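Local coordinates for interferon-activable protein 202 (Mus musculus, PDB 4LNQ) that binds double-stranded DNA without sequence specificity and restrains inflammation, probably by keeping cytosolic DNA from the AIM2 inflammasome, at residues A[168-173]-A[190-195]. Sequence-based numbering, arbitrary orientation.
Sequences LQLFSF and SFIKGE
Phe171 and Phe191 form a hydrogen-bonded pair in the antiparallel join of strands 168-171 and 191-194, in the second OB-fold barrel of the first HIN-200 domain. Each N-H bonds to the other's carbonyl, and Gln169 and Lys193 repeat the exchange, Gln169 N lying 2.7 Å from Lys193 O. These four side chains share one face of the sheet; there the two phenyl rings meet obliquely, planes 54° apart, CD1 of Phe171 3.6 Å from CD2 of Phe191. Beyond them, Phe171 meets His36, Phe191 meets Phe25 and Lys193 salt-bridges Glu23, joining this barrel to the first. Gln169 lays its aliphatic CG against Lys193 O and Glu195 CB; an alanine here would probably leave Glu195 CB without the chain it rests on and its carboxylate arm freer to turn. On the buried face, Ile192 CG1, anti to the backbone N (chi1 -172°), lies 3.5 Å from Leu168 CD1. The Phe173 ring has Leu170 CG over one face and Ser190 CB over the other in a CH-pi contact, both toward the rim. At Ser172, where a G1 bulge opposite Ile122 turns the chain, Ser190 suits because its hydroxyl donates to Ser172 O (OG to O 2.6 Å, from above the carbonyl plane) and also bonds Gly187 N. Backbone bonds thus fix the register, while one face buries hydrocarbon and the other meets the first barrel.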
# COMPACT_ATOMS: atom_id res chain seq x y z
N LEU A 168 16.45 -20.26 -3.47
CA LEU A 168 15.11 -20.29 -2.89
C LEU A 168 14.30 -21.42 -3.52
O LEU A 168 14.20 -21.49 -4.74
CB LEU A 168 14.43 -18.94 -3.10
CG LEU A 168 13.07 -18.74 -2.43
CD1 LEU A 168 13.23 -18.78 -0.91
CD2 LEU A 168 12.40 -17.43 -2.88
N GLN A 169 13.76 -22.32 -2.69
CA GLN A 169 12.88 -23.38 -3.17
C GLN A 169 11.42 -22.99 -2.98
O GLN A 169 10.98 -22.66 -1.87
CB GLN A 169 13.13 -24.70 -2.43
CG GLN A 169 14.58 -25.04 -2.20
CD GLN A 169 14.77 -26.44 -1.64
OE1 GLN A 169 15.50 -26.64 -0.67
NE2 GLN A 169 14.13 -27.42 -2.28
N LEU A 170 10.67 -23.05 -4.07
CA LEU A 170 9.28 -22.64 -4.06
C LEU A 170 8.41 -23.84 -4.35
O LEU A 170 8.68 -24.59 -5.29
CB LEU A 170 9.07 -21.62 -5.18
CG LEU A 170 9.10 -20.14 -4.88
CD1 LEU A 170 10.07 -19.86 -3.78
CD2 LEU A 170 9.42 -19.35 -6.14
N PHE A 171 7.35 -24.02 -3.57
CA PHE A 171 6.38 -25.07 -3.83
C PHE A 171 4.98 -24.47 -3.88
O PHE A 171 4.57 -23.75 -2.96
CB PHE A 171 6.39 -26.12 -2.72
CG PHE A 171 7.71 -26.82 -2.56
CD1 PHE A 171 8.76 -26.21 -1.88
CD2 PHE A 171 7.88 -28.12 -3.03
CE1 PHE A 171 9.97 -26.87 -1.70
CE2 PHE A 171 9.08 -28.79 -2.86
CZ PHE A 171 10.13 -28.17 -2.20
N SER A 172 4.26 -24.78 -4.95
CA SER A 172 2.86 -24.38 -5.06
C SER A 172 2.65 -22.87 -4.87
O SER A 172 1.78 -22.44 -4.10
CB SER A 172 1.99 -25.18 -4.07
OG SER A 172 0.62 -25.01 -4.36
N PHE A 173 3.45 -22.07 -5.55
CA PHE A 173 3.15 -20.64 -5.62
C PHE A 173 2.23 -20.35 -6.80
O PHE A 173 2.18 -21.11 -7.75
CB PHE A 173 4.44 -19.83 -5.75
CG PHE A 173 5.05 -19.48 -4.43
CD1 PHE A 173 5.63 -20.46 -3.64
CD2 PHE A 173 5.02 -18.16 -3.96
CE1 PHE A 173 6.19 -20.14 -2.40
CE2 PHE A 173 5.57 -17.83 -2.74
CZ PHE A 173 6.16 -18.84 -1.95
N SER A 190 1.26 -23.10 -0.11
CA SER A 190 2.61 -22.72 -0.54
C SER A 190 3.65 -23.04 0.51
O SER A 190 3.38 -22.99 1.71
CB SER A 190 2.68 -21.22 -0.91
OG SER A 190 1.75 -20.94 -1.95
N PHE A 191 4.85 -23.36 0.05
CA PHE A 191 5.94 -23.65 0.97
C PHE A 191 7.19 -23.07 0.36
O PHE A 191 7.37 -23.05 -0.86
CB PHE A 191 6.10 -25.15 1.16
CG PHE A 191 7.20 -25.53 2.13
CD1 PHE A 191 7.07 -25.27 3.49
CD2 PHE A 191 8.35 -26.18 1.69
CE1 PHE A 191 8.08 -25.64 4.40
CE2 PHE A 191 9.36 -26.56 2.58
CZ PHE A 191 9.22 -26.29 3.94
N ILE A 192 8.05 -22.59 1.23
CA ILE A 192 9.20 -21.86 0.78
C ILE A 192 10.34 -22.24 1.72
O ILE A 192 10.14 -22.38 2.94
CB ILE A 192 8.86 -20.34 0.77
CG1 ILE A 192 9.96 -19.52 0.12
CG2 ILE A 192 8.53 -19.84 2.16
CD1 ILE A 192 9.64 -18.02 0.13
N LYS A 193 11.51 -22.49 1.15
CA LYS A 193 12.65 -22.87 1.95
C LYS A 193 13.94 -22.53 1.21
O LYS A 193 14.00 -22.62 -0.02
CB LYS A 193 12.59 -24.38 2.27
CG LYS A 193 13.81 -24.88 2.99
CD LYS A 193 13.55 -26.09 3.87
CE LYS A 193 14.83 -26.47 4.62
NZ LYS A 193 14.62 -27.52 5.64
N GLY A 194 14.97 -22.13 1.94
CA GLY A 194 16.28 -21.92 1.33
C GLY A 194 16.92 -23.26 0.98
O GLY A 194 16.68 -24.27 1.65
N GLU A 195 17.73 -23.29 -0.07
CA GLU A 195 18.49 -24.50 -0.39
C GLU A 195 20.00 -24.32 -0.19
O GLU A 195 20.63 -23.52 -0.88
CB GLU A 195 18.22 -24.95 -1.82
CG GLU A 195 19.15 -26.06 -2.30
CD GLU A 195 19.00 -26.34 -3.78
OE1 GLU A 195 19.84 -25.84 -4.57
OE2 GLU A 195 18.06 -27.06 -4.16